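Side-chain contacts in glucose-6-phosphate isomerase like protein (Thermus thermophilus, PDB 1WIW), which probably interconverts glucose 6-phosphate or mannose 6-phosphate with fructose 6-phosphate, as a dimer whose chains each hold two SIS-type domains: residues G70-G75 with G281-L286; E125-S130 with N250-V255; R140-E145 with L258-A263; L229-L234 with D239-V244; L269-L272 with D276-D279. All coordinates share one frame; numbering follows the deposited sequence.

Contact 1: residues G70-G75 with G281-L286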
# COMPACT_ATOMS: atom_id res chain seq x y z
N GLY B 70 -3.40 -8.52 -15.79
CA GLY B 70 -2.29 -9.28 -15.25
C GLY B 70 -2.65 -10.23 -14.12
O GLY B 70 -1.77 -10.66 -13.37
N GLY B 71 -3.94 -10.54 -13.98
CA GLY B 71 -4.38 -11.47 -12.96
C GLY B 71 -5.02 -10.95 -11.69
O GLY B 71 -4.93 -9.76 -11.35
N TYR B 72 -5.69 -11.87 -10.99
CA TYR B 72 -6.33 -11.61 -9.70
C TYR B 72 -7.46 -10.59 -9.64
O TYR B 72 -7.82 -10.14 -8.56
CB TYR B 72 -5.27 -11.21 -8.67
CG TYR B 72 -3.98 -12.00 -8.77
CD1 TYR B 72 -3.97 -13.39 -8.62
CD2 TYR B 72 -2.76 -11.36 -9.02
CE1 TYR B 72 -2.79 -14.12 -8.71
CE2 TYR B 72 -1.57 -12.08 -9.11
CZ TYR B 72 -1.59 -13.45 -8.95
OH TYR B 72 -0.42 -14.16 -9.06
N ASP B 73 -8.04 -10.23 -10.78
CA ASP B 73 -9.11 -9.23 -10.79
C ASP B 73 -10.50 -9.78 -10.48
O ASP B 73 -11.48 -9.03 -10.45
CB ASP B 73 -9.15 -8.51 -12.13
CG ASP B 73 -9.59 -9.42 -13.25
OD1 ASP B 73 -10.76 -9.33 -13.68
OD2 ASP B 73 -8.76 -10.24 -13.69
N LEU B 74 -10.59 -11.09 -10.27
CA LEU B 74 -11.86 -11.75 -9.96
C LEU B 74 -13.04 -11.31 -10.82
O LEU B 74 -14.11 -11.01 -10.30
CB LEU B 74 -12.22 -11.56 -8.48
CG LEU B 74 -11.53 -12.45 -7.45
CD1 LEU B 74 -11.90 -11.97 -6.05
CD2 LEU B 74 -11.96 -13.90 -7.62
N GLY B 75 -12.83 -11.27 -12.13
CA GLY B 75 -13.91 -10.89 -13.03
C GLY B 75 -14.10 -9.42 -13.32
O GLY B 75 -14.74 -9.07 -14.31
N GLY B 281 5.00 -23.43 -10.86
CA GLY B 281 3.65 -23.90 -10.60
C GLY B 281 2.95 -23.54 -9.30
O GLY B 281 1.84 -24.02 -9.07
N LEU B 282 3.56 -22.71 -8.47
CA LEU B 282 2.95 -22.34 -7.19
C LEU B 282 1.75 -21.39 -7.31
O LEU B 282 0.88 -21.37 -6.44
CB LEU B 282 3.99 -21.70 -6.27
CG LEU B 282 5.01 -22.62 -5.58
CD1 LEU B 282 5.62 -23.57 -6.59
CD2 LEU B 282 6.08 -21.77 -4.91
N LEU B 283 1.71 -20.60 -8.38
CA LEU B 283 0.64 -19.64 -8.58
C LEU B 283 -0.44 -20.08 -9.56
O LEU B 283 -1.47 -19.43 -9.69
CB LEU B 283 1.23 -18.30 -9.03
CG LEU B 283 2.15 -17.60 -8.02
CD1 LEU B 283 2.85 -16.42 -8.67
CD2 LEU B 283 1.34 -17.14 -6.82
N GLU B 284 -0.20 -21.19 -10.25
CA GLU B 284 -1.15 -21.72 -11.23
C GLU B 284 -2.57 -21.79 -10.66
O GLU B 284 -3.49 -21.17 -11.19
CB GLU B 284 -0.71 -23.11 -11.68
CG GLU B 284 0.61 -23.14 -12.43
CD GLU B 284 0.50 -22.52 -13.82
OE1 GLU B 284 1.54 -22.40 -14.50
OE2 GLU B 284 -0.63 -22.16 -14.22
N ARG B 285 -2.74 -22.55 -9.58
CA ARG B 285 -4.04 -22.70 -8.94
C ARG B 285 -4.67 -21.34 -8.62
O ARG B 285 -5.83 -21.10 -8.95
CB ARG B 285 -3.90 -23.50 -7.64
CG ARG B 285 -3.29 -24.89 -7.79
CD ARG B 285 -4.29 -25.91 -8.32
NE ARG B 285 -3.77 -27.28 -8.20
CZ ARG B 285 -4.44 -28.37 -8.53
NH1 ARG B 285 -5.68 -28.28 -9.01
NH2 ARG B 285 -3.89 -29.57 -8.37
N LEU B 286 -3.91 -20.46 -7.97
CA LEU B 286 -4.41 -19.14 -7.59
C LEU B 286 -4.99 -18.34 -8.76
O LEU B 286 -6.07 -17.76 -8.64
CB LEU B 286 -3.32 -18.32 -6.91
CG LEU B 286 -3.82 -16.99 -6.33
CD1 LEU B 286 -4.87 -17.26 -5.27
CD2 LEU B 286 -2.66 -16.20 -5.73

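Contact 2: residues E125-S130 with N250-V255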
# COMPACT_ATOMS: atom_id res chain seq x y z
N GLU B 125 8.73 6.12 -27.33
CA GLU B 125 9.89 5.29 -27.60
C GLU B 125 11.15 5.80 -26.91
O GLU B 125 11.97 5.00 -26.44
CB GLU B 125 10.16 5.21 -29.11
CG GLU B 125 9.02 4.63 -29.94
CD GLU B 125 7.86 5.61 -30.13
OE1 GLU B 125 6.83 5.20 -30.71
OE2 GLU B 125 7.98 6.78 -29.72
N GLU B 126 11.31 7.11 -26.85
CA GLU B 126 12.50 7.69 -26.22
C GLU B 126 12.51 7.46 -24.72
O GLU B 126 13.57 7.22 -24.14
CB GLU B 126 12.59 9.19 -26.52
CG GLU B 126 12.95 9.50 -27.96
CD GLU B 126 14.07 8.62 -28.49
OE1 GLU B 126 15.13 8.53 -27.84
OE2 GLU B 126 13.88 8.01 -29.57
N VAL B 127 11.35 7.53 -24.08
CA VAL B 127 11.28 7.28 -22.65
C VAL B 127 11.70 5.83 -22.42
O VAL B 127 12.47 5.54 -21.50
CB VAL B 127 9.85 7.47 -22.12
CG1 VAL B 127 9.80 7.15 -20.63
CG2 VAL B 127 9.39 8.89 -22.36
N LEU B 128 11.18 4.93 -23.24
CA LEU B 128 11.52 3.51 -23.13
C LEU B 128 13.02 3.32 -23.29
O LEU B 128 13.63 2.52 -22.59
CB LEU B 128 10.78 2.70 -24.21
CG LEU B 128 11.17 1.22 -24.32
CD1 LEU B 128 10.84 0.49 -23.01
CD2 LEU B 128 10.43 0.58 -25.49
N ARG B 129 13.62 4.05 -24.22
CA ARG B 129 15.06 3.92 -24.42
C ARG B 129 15.83 4.27 -23.14
O ARG B 129 16.81 3.61 -22.82
CB ARG B 129 15.55 4.81 -25.57
CG ARG B 129 17.07 4.79 -25.73
CD ARG B 129 17.54 5.49 -27.00
NE ARG B 129 17.72 4.55 -28.10
CZ ARG B 129 18.62 3.56 -28.11
NH1 ARG B 129 19.43 3.39 -27.07
NH2 ARG B 129 18.71 2.75 -29.16
N SER B 130 15.38 5.30 -22.41
CA SER B 130 16.07 5.68 -21.18
C SER B 130 15.92 4.59 -20.11
O SER B 130 16.82 4.37 -19.30
CB SER B 130 15.53 7.02 -20.64
OG SER B 130 14.23 6.89 -20.11
N ASN B 250 16.04 10.11 -15.69
CA ASN B 250 14.73 10.71 -15.41
C ASN B 250 14.00 9.83 -14.41
O ASN B 250 14.36 8.67 -14.20
CB ASN B 250 13.92 10.89 -16.71
CG ASN B 250 13.55 9.57 -17.36
OD1 ASN B 250 12.78 8.79 -16.81
ND2 ASN B 250 14.09 9.33 -18.56
N ARG B 251 12.98 10.38 -13.77
CA ARG B 251 12.25 9.66 -12.74
C ARG B 251 11.70 8.29 -13.12
O ARG B 251 11.82 7.35 -12.34
CB ARG B 251 11.12 10.55 -12.20
CG ARG B 251 11.62 11.84 -11.58
CD ARG B 251 12.43 11.60 -10.30
NE ARG B 251 12.95 12.85 -9.76
CZ ARG B 251 14.15 13.36 -10.03
NH1 ARG B 251 14.98 12.71 -10.84
NH2 ARG B 251 14.51 14.53 -9.51
N LEU B 252 11.11 8.17 -14.30
CA LEU B 252 10.57 6.89 -14.72
C LEU B 252 11.68 5.84 -14.86
O LEU B 252 11.52 4.70 -14.44
CB LEU B 252 9.80 7.06 -16.04
CG LEU B 252 8.86 5.91 -16.45
CD1 LEU B 252 7.81 6.42 -17.43
CD2 LEU B 252 9.65 4.79 -17.06
N ALA B 253 12.80 6.23 -15.45
CA ALA B 253 13.93 5.32 -15.63
C ALA B 253 14.48 4.91 -14.26
O ALA B 253 14.78 3.74 -14.03
CB ALA B 253 15.03 5.98 -16.45
N GLN B 254 14.61 5.88 -13.37
CA GLN B 254 15.11 5.62 -12.02
C GLN B 254 14.23 4.61 -11.28
O GLN B 254 14.73 3.70 -10.61
CB GLN B 254 15.19 6.93 -11.23
CG GLN B 254 16.28 7.88 -11.72
CD GLN B 254 16.41 9.12 -10.85
OE1 GLN B 254 15.48 9.92 -10.76
NE2 GLN B 254 17.55 9.28 -10.20
N VAL B 255 12.91 4.76 -11.41
CA VAL B 255 11.99 3.84 -10.75
C VAL B 255 12.21 2.42 -11.25
O VAL B 255 12.36 1.49 -10.47
CB VAL B 255 10.52 4.25 -10.99
CG1 VAL B 255 9.57 3.10 -10.61
CG2 VAL B 255 10.19 5.49 -10.15

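Contact 3: residues R140-E145 with L258-A263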
# COMPACT_ATOMS: atom_id res chain seq x y z
N ARG B 140 25.08 -4.73 -15.63
CA ARG B 140 26.53 -4.94 -15.63
C ARG B 140 27.13 -5.43 -14.31
O ARG B 140 28.08 -6.20 -14.31
CB ARG B 140 27.26 -3.66 -16.04
CG ARG B 140 26.94 -3.19 -17.46
CD ARG B 140 27.55 -1.81 -17.71
NE ARG B 140 27.04 -1.20 -18.93
CZ ARG B 140 27.18 0.09 -19.24
NH1 ARG B 140 26.69 0.56 -20.37
NH2 ARG B 140 27.81 0.90 -18.40
N ARG B 141 26.57 -4.98 -13.19
CA ARG B 141 27.10 -5.36 -11.88
C ARG B 141 26.19 -6.29 -11.08
O ARG B 141 26.49 -6.59 -9.92
CB ARG B 141 27.38 -4.10 -11.06
CG ARG B 141 28.37 -3.14 -11.70
CD ARG B 141 28.40 -1.79 -10.98
NE ARG B 141 29.02 -1.86 -9.66
CZ ARG B 141 30.30 -2.13 -9.44
NH1 ARG B 141 30.78 -2.17 -8.20
NH2 ARG B 141 31.12 -2.35 -10.47
N LEU B 142 25.10 -6.75 -11.68
CA LEU B 142 24.15 -7.60 -10.95
C LEU B 142 24.17 -9.09 -11.26
O LEU B 142 23.57 -9.88 -10.53
CB LEU B 142 22.73 -7.07 -11.16
CG LEU B 142 22.49 -5.60 -10.80
CD1 LEU B 142 21.05 -5.25 -11.10
CD2 LEU B 142 22.81 -5.35 -9.32
N GLY B 143 24.84 -9.48 -12.34
CA GLY B 143 24.88 -10.89 -12.71
C GLY B 143 25.62 -11.79 -11.74
O GLY B 143 26.48 -11.33 -10.99
N PRO B 144 25.31 -13.10 -11.76
CA PRO B 144 25.93 -14.11 -10.90
C PRO B 144 27.45 -14.16 -11.00
O PRO B 144 28.13 -14.51 -10.03
CB PRO B 144 25.29 -15.41 -11.39
CG PRO B 144 23.96 -14.97 -11.90
CD PRO B 144 24.31 -13.71 -12.65
N GLU B 145 27.98 -13.80 -12.16
CA GLU B 145 29.42 -13.82 -12.37
C GLU B 145 30.11 -12.64 -11.68
O GLU B 145 31.33 -12.63 -11.53
CB GLU B 145 29.74 -13.81 -13.88
CG GLU B 145 29.54 -12.47 -14.59
CD GLU B 145 28.08 -12.12 -14.87
OE1 GLU B 145 27.84 -11.02 -15.40
OE2 GLU B 145 27.18 -12.94 -14.56
N LEU B 258 15.46 0.91 -10.09
CA LEU B 258 15.37 0.49 -8.70
C LEU B 258 14.64 -0.85 -8.67
O LEU B 258 15.07 -1.79 -8.02
CB LEU B 258 14.61 1.52 -7.86
CG LEU B 258 15.35 2.80 -7.48
CD1 LEU B 258 14.37 3.82 -6.93
CD2 LEU B 258 16.44 2.50 -6.46
N TRP B 259 13.51 -0.91 -9.37
CA TRP B 259 12.71 -2.13 -9.44
C TRP B 259 13.56 -3.31 -9.94
O TRP B 259 13.51 -4.40 -9.38
CB TRP B 259 11.52 -1.91 -10.39
CG TRP B 259 10.67 -3.12 -10.62
CD1 TRP B 259 9.64 -3.57 -9.85
CD2 TRP B 259 10.80 -4.05 -11.71
NE1 TRP B 259 9.12 -4.73 -10.38
CE2 TRP B 259 9.81 -5.04 -11.52
CE3 TRP B 259 11.65 -4.14 -12.82
CZ2 TRP B 259 9.65 -6.12 -12.41
CZ3 TRP B 259 11.49 -5.20 -13.70
CH2 TRP B 259 10.49 -6.18 -13.49
N TYR B 260 14.33 -3.08 -11.00
CA TYR B 260 15.19 -4.13 -11.58
C TYR B 260 16.26 -4.61 -10.60
O TYR B 260 16.49 -5.81 -10.46
CB TYR B 260 15.85 -3.61 -12.86
CG TYR B 260 16.67 -4.64 -13.63
CD1 TYR B 260 16.06 -5.77 -14.19
CD2 TYR B 260 18.03 -4.47 -13.83
CE1 TYR B 260 16.78 -6.69 -14.94
CE2 TYR B 260 18.78 -5.39 -14.59
CZ TYR B 260 18.15 -6.50 -15.14
OH TYR B 260 18.86 -7.40 -15.90
N ARG B 261 16.93 -3.68 -9.92
CA ARG B 261 17.96 -4.08 -8.96
C ARG B 261 17.34 -4.87 -7.81
O ARG B 261 17.97 -5.76 -7.24
CB ARG B 261 18.69 -2.85 -8.40
CG ARG B 261 19.75 -3.23 -7.37
CD ARG B 261 20.45 -2.02 -6.77
NE ARG B 261 21.23 -1.27 -7.76
CZ ARG B 261 22.22 -0.45 -7.44
NH1 ARG B 261 22.88 0.20 -8.39
NH2 ARG B 261 22.57 -0.29 -6.17
N MSE B 262 16.10 -4.54 -7.45
CA MSE B 262 15.42 -5.27 -6.38
C MSE B 262 14.99 -6.66 -6.85
O MSE B 262 14.94 -7.59 -6.05
CB MSE B 262 14.21 -4.48 -5.88
CG MSE B 262 14.59 -3.21 -5.13
SE MSE B 262 15.70 -3.52 -3.55
CE MSE B 262 14.68 -2.51 -2.30
N ALA B 263 14.69 -6.81 -8.13
CA ALA B 263 14.31 -8.13 -8.65
C ALA B 263 15.53 -9.03 -8.49
O ALA B 263 15.42 -10.17 -8.04
CB ALA B 263 13.90 -8.04 -10.11

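Contact 4: residues L229-L234 with D239-V244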
# COMPACT_ATOMS: atom_id res chain seq x y z
N LEU B 229 15.40 12.69 5.23
CA LEU B 229 14.71 12.86 6.50
C LEU B 229 14.43 11.47 7.05
O LEU B 229 14.61 11.22 8.25
CB LEU B 229 13.39 13.61 6.28
CG LEU B 229 13.52 15.04 5.76
CD1 LEU B 229 12.17 15.59 5.32
CD2 LEU B 229 14.14 15.91 6.85
N ALA B 230 14.00 10.57 6.17
CA ALA B 230 13.70 9.20 6.55
C ALA B 230 14.94 8.56 7.18
O ALA B 230 14.84 7.86 8.19
CB ALA B 230 13.28 8.40 5.32
N LYS B 231 16.10 8.82 6.60
CA LYS B 231 17.34 8.26 7.11
C LYS B 231 17.63 8.75 8.52
O LYS B 231 17.98 7.96 9.41
CB LYS B 231 18.51 8.61 6.19
CG LYS B 231 19.87 8.12 6.69
CD LYS B 231 20.96 8.44 5.68
CE LYS B 231 22.32 7.92 6.14
NZ LYS B 231 23.37 8.21 5.12
N GLU B 232 17.49 10.06 8.75
CA GLU B 232 17.76 10.62 10.07
C GLU B 232 16.85 9.99 11.13
O GLU B 232 17.26 9.77 12.27
CB GLU B 232 17.57 12.14 10.06
CG GLU B 232 17.83 12.79 11.42
CD GLU B 232 17.85 14.31 11.36
OE1 GLU B 232 18.78 14.87 10.73
OE2 GLU B 232 16.94 14.94 11.93
N ILE B 233 15.61 9.69 10.76
CA ILE B 233 14.67 9.09 11.70
C ILE B 233 14.93 7.60 11.94
O ILE B 233 15.04 7.16 13.09
CB ILE B 233 13.22 9.28 11.19
CG1 ILE B 233 12.86 10.77 11.22
CG2 ILE B 233 12.25 8.47 12.06
CD1 ILE B 233 11.54 11.11 10.56
N LEU B 234 15.05 6.83 10.87
CA LEU B 234 15.26 5.39 10.96
C LEU B 234 16.62 4.95 11.48
O LEU B 234 16.76 3.87 12.06
CB LEU B 234 15.01 4.74 9.60
CG LEU B 234 13.62 4.94 9.00
CD1 LEU B 234 13.58 4.39 7.58
CD2 LEU B 234 12.60 4.24 9.86
N ASP B 239 17.38 -2.03 12.95
CA ASP B 239 18.55 -2.89 13.06
C ASP B 239 19.59 -2.61 11.97
O ASP B 239 20.79 -2.57 12.24
CB ASP B 239 18.11 -4.35 12.99
CG ASP B 239 19.22 -5.31 13.40
OD1 ASP B 239 19.49 -6.27 12.64
OD2 ASP B 239 19.81 -5.11 14.48
N ALA B 240 19.12 -2.42 10.73
CA ALA B 240 20.01 -2.15 9.60
C ALA B 240 19.32 -1.21 8.63
O ALA B 240 18.10 -1.19 8.53
CB ALA B 240 20.38 -3.44 8.89
N LEU B 241 20.11 -0.42 7.91
CA LEU B 241 19.57 0.53 6.95
C LEU B 241 20.39 0.58 5.67
O LEU B 241 21.61 0.67 5.70
CB LEU B 241 19.52 1.93 7.59
CG LEU B 241 19.05 3.11 6.73
CD1 LEU B 241 17.80 2.74 5.96
CD2 LEU B 241 18.78 4.31 7.63
N ALA B 242 19.69 0.52 4.53
CA ALA B 242 20.36 0.55 3.23
C ALA B 242 19.78 1.65 2.35
O ALA B 242 18.57 1.83 2.27
CB ALA B 242 20.21 -0.79 2.54
N GLU B 243 20.66 2.40 1.69
CA GLU B 243 20.23 3.45 0.77
C GLU B 243 20.52 2.92 -0.63
O GLU B 243 21.68 2.73 -0.99
CB GLU B 243 21.01 4.74 1.01
CG GLU B 243 20.89 5.30 2.42
CD GLU B 243 21.75 6.53 2.64
OE1 GLU B 243 21.46 7.58 2.03
OE2 GLU B 243 22.72 6.44 3.42
N VAL B 244 19.47 2.67 -1.41
CA VAL B 244 19.67 2.15 -2.76
C VAL B 244 19.63 3.29 -3.77
O VAL B 244 18.61 3.96 -3.92
CB VAL B 244 18.57 1.12 -3.14
CG1 VAL B 244 18.91 0.48 -4.49
CG2 VAL B 244 18.44 0.06 -2.05

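Contact 5: residues L269-L272 with D276-D279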
# COMPACT_ATOMS: atom_id res chain seq x y z
N LEU B 269 18.34 -13.36 -2.64
CA LEU B 269 17.86 -13.67 -1.30
C LEU B 269 17.25 -15.08 -1.29
O LEU B 269 17.46 -15.84 -0.35
CB LEU B 269 16.83 -12.64 -0.84
CG LEU B 269 16.22 -12.85 0.56
CD1 LEU B 269 17.33 -12.96 1.61
CD2 LEU B 269 15.31 -11.69 0.89
N ALA B 270 16.49 -15.41 -2.33
CA ALA B 270 15.89 -16.74 -2.42
C ALA B 270 17.00 -17.79 -2.38
O ALA B 270 16.88 -18.81 -1.69
CB ALA B 270 15.08 -16.87 -3.70
N LEU B 271 18.07 -17.54 -3.13
CA LEU B 271 19.20 -18.47 -3.16
C LEU B 271 19.81 -18.61 -1.77
O LEU B 271 20.22 -19.70 -1.37
CB LEU B 271 20.26 -18.02 -4.17
CG LEU B 271 19.81 -17.96 -5.64
CD1 LEU B 271 21.03 -17.80 -6.55
CD2 LEU B 271 19.05 -19.23 -6.00
N LEU B 272 19.87 -17.51 -1.02
CA LEU B 272 20.42 -17.56 0.33
C LEU B 272 19.55 -18.43 1.25
O LEU B 272 20.06 -19.06 2.18
CB LEU B 272 20.54 -16.15 0.91
CG LEU B 272 21.64 -15.26 0.30
CD1 LEU B 272 21.61 -13.88 0.95
CD2 LEU B 272 23.00 -15.91 0.50
N ASP B 276 13.78 -22.11 -4.54
CA ASP B 276 13.71 -21.79 -5.95
C ASP B 276 13.07 -20.41 -6.11
O ASP B 276 11.95 -20.17 -5.66
CB ASP B 276 12.86 -22.83 -6.67
CG ASP B 276 12.95 -22.71 -8.18
OD1 ASP B 276 13.32 -21.63 -8.67
OD2 ASP B 276 12.64 -23.71 -8.87
N PRO B 277 13.78 -19.47 -6.75
CA PRO B 277 13.28 -18.11 -6.98
C PRO B 277 12.18 -18.08 -8.04
O PRO B 277 11.42 -17.11 -8.14
CB PRO B 277 14.53 -17.36 -7.42
CG PRO B 277 15.31 -18.41 -8.15
CD PRO B 277 15.16 -19.62 -7.26
N GLY B 278 12.09 -19.15 -8.83
CA GLY B 278 11.08 -19.22 -9.87
C GLY B 278 9.69 -19.51 -9.31
O GLY B 278 9.56 -19.83 -8.13
N ASP B 279 8.67 -19.41 -10.15
CA ASP B 279 7.30 -19.67 -9.73
C ASP B 279 7.02 -21.16 -9.62
O ASP B 279 6.33 -21.62 -8.71
CB ASP B 279 6.29 -19.08 -10.74
CG ASP B 279 6.30 -17.55 -10.77
OD1 ASP B 279 6.74 -16.92 -9.79
OD2 ASP B 279 5.85 -16.99 -11.79

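Contact 1: residues G70-G75 with G281-L286
The phenol ring of Tyr-72 is met obliquely by Leu-286, whose methyl CD2 lies 3.6 Å from ring atom CE1, while beyond the ring the hydroxyl reaches Leu-283. The two leucines divide the work: CG and CD2 of Leu-286 touch the ring carbon, and both methyls of Leu-283 approach the phenol oxygen of Tyr-72 from the same side, CD1 at 4.0 Å from OH. Each leucine side chain stands at about a right angle to the tyrosine. Leu-286 has its CG anti to the backbone N (chi1 -173°), which carries its branch out from helix 284-288 to the ring. Just before Tyr-72, Gly-71 has backbone angles that only glycine tolerates easily, and this turn after strand 64-70 sends Tyr-72 outward. The contact thus joins the N-terminal SIS domain to the C-terminal end of the chain, at the dimer interface: Glu-200 of the second subunit hydrogen-bonds Tyr-72 OH, and Leu-203 of that subunit packs on Leu-286. A leucine in place of Tyr-72 would probably leave this glutamate without its phenol partner and uncover the methyls of Leu-283. Tyrosine suits the place because its ring satisfies apolar neighbours within the chain while its hydroxyl makes a polar link between subunits.

Contact 2: residues E125-S130 with N250-V255
Val-127 lays its CG1 methyl across Leu-252, 3.8 Å from CD1, the two side chains meeting at about a right angle. This is helix-to-helix packing: one face of helix 125-139 rests on the first turn of helix 251-272, the long helix of the C-terminal SIS domain, whose N-cap is Asn-250. The backbones come closest where the side chains are smallest, with CA of Ser-130 6.0 Å from CA of Ala-253. Alanine fits there because its lone methyl, CB, can sit 3.7 Å from the carbonyl O of Ser-130 without pushing the helices apart.

Beside this apolar patch two polar side chains are linked. Ser-130 OG lies between its own backbone N and carbonyl carbon (chi1 71°), a position from which it donates back to Val-127 O one turn earlier, 2.6 Å away. With its proton used in that way, the same oxygen is able to accept from Asn-250 ND2, 2.9 Å distant, in a fairly straight bond that lies nearly in the amide plane. Serine is apt here, being a donor to its own helix and an acceptor from the next. On the far side of helix 125-139, Leu-128 turns instead to helix 110-121, so this helix is packed from two directions. Asparagine likewise faces both ways. While its nitrogen grips Ser-130, its oxygen OD1 caps the new helix by accepting from Ala-253 N at 2.9 Å, the donor standing 38° out of the carbonyl plane and so off the lone pairs.

Contact 3: residues R140-E145 with L258-A263
Leu-142 is the residue that brings the loop 140-145 to helix 251-272, and it does so mainly through its CD1 methyl. CD1 sits 3.9 Å from CA of Arg-261 and 4.1 Å from CD2 of the Tyr-260 ring, filling the angle between these two consecutive helix positions. The other methyl of Leu-142, CD2, runs beside the start of the arginine chain, 4.2 Å from CG of Arg-261. The leucine reaches this place with CG anti to its carbonyl carbon (chi1 -55°) and the chain then extended, which carries the branched end forward to the helix. A branched apolar side chain suits the spot, since one methyl can press on backbone and ring together.

Arg-261 takes part through CA and the aliphatic start of its side chain; its charged end turns off to a salt bridge with Glu-138, near the end of helix 125-139. The contact joins the connection between that helix and helix 152-160 to the long helix of the C-terminal SIS domain, which on a side turned away from the loop sends Met-262, present as selenomethionine, toward strand 216-221.

The Tyr-260 ring meets the CD1 methyl obliquely. CG of Tyr-260 is anti to the backbone N (chi1 -175°), which swings the ring out beside the loop. Its hydroxyl bonds to Leu-21 O, and the ring stacks edge-to-face with Trp-264. Just after Leu-142, Gly-143 suits its place, because a CB there would run into OE2 of Glu-145 as that side chain is placed.

Contact 4: residues L229-L234 with D239-V244
Helix 229-234 and strand 240-244 run nearly antiparallel, at 168°, with their axes 10.0 Å apart at closest approach, a spacing bridged by side chains from both. Lys-231, Leu-234, Leu-241 and Glu-243 do the bridging. On the strand, Leu-241 and Glu-243 are two residues apart and so point to the same side, facing the helix. Leu-241 sends CD2 between two helix residues, 4.1 Å from CG of Lys-231 and 4.3 Å from CB of Leu-234. CG anti to the backbone N (chi1 176°) directs the branch to the helix, and leucine is long enough to reach it.

This is the second half of a beta-alpha-beta crossover, strand 216-221, helix 225-234, strand 240-244, of the C-terminal SIS domain. Leu-241 also packs on Ala-218 and Leu-220 of the neighbouring strand, and so continues the apolar layer beneath the helix.

At the margin of that layer the chemistry turns ionic. The lysine, fully extended, lays its methylene CG over Leu-241 and carries NZ onward to a salt bridge with Glu-243, the two side chains meeting at about a right angle. Lys-231 NZ is modelled very close to Glu-243 OE2, on its syn side and out of the carboxylate plane; both the separation and the detailed angle are doubtful. An alanine in place of Lys-231 would probably leave the Glu-243 carboxylate without its positive mate and take away part of the aliphatic cover over CD2 of Leu-241.

Contact 5: residues L269-L272 with D276-D279
The last turn of helix 251-272 is covered by an Asx turn that begins at Asp-276, in the loop leading on to helix 284-288, and Pro-277 in that turn makes the touch. Its CB lies 3.8 Å from CB of Ala-270, in a close methyl-to-ring meeting where the backbones of Ala-270 and Pro-277 approach to 5.4 Å between CA atoms. Alanine suits this point because its single methyl allows the backbones to come this close. At the other end of the ring, CD of Pro-277 is 4.1 Å from CD2 of Leu-271. That methyl arrives by way of a CG placed anti to the carbonyl carbon (chi1 -62°), which turns the branch toward the proline ring.

The turn itself is tied by Asp-276 OD1, which accepts from Gly-278 N at 2.8 Å in a bond standing 45° out of the carboxylate plane. Gly-278 fits there because a side chain on it would be crowded by that same oxygen. Lys-188 NZ hydrogen-bonds the carbonyl oxygens of both Asp-276 and Gly-278. Across the contact, then, apolar carbons meet, with proline contributing a stiff ring, whereas Asp-276 OD1 and Gly-278 N are paired within the turn and the two carbonyl oxygens are engaged by the lysine.

Overall arrangement
Helix 251-272 ties most of the set together: contacts 2, 3 and 5 fall on its start, middle and end. The centres of contacts 2 and 3 are about 17 Å apart, and those of contacts 3 and 5 about 14 Å. Contact 4 belongs to the sheet beside this helix and touches contact 3, where Val-244 packs on Leu-258 and Arg-261. Contact 1 closes the longest loop of the five, enclosing the others; its segment 281-286 all but follows contact 5. Contacts 2 and 3 interlace along the sequence and join the long helix to helix 125-139 and the loop after it, while contact 5 packs the following chain against its end, and contact 1 brings the chain end to the N-terminal domain and the second subunit.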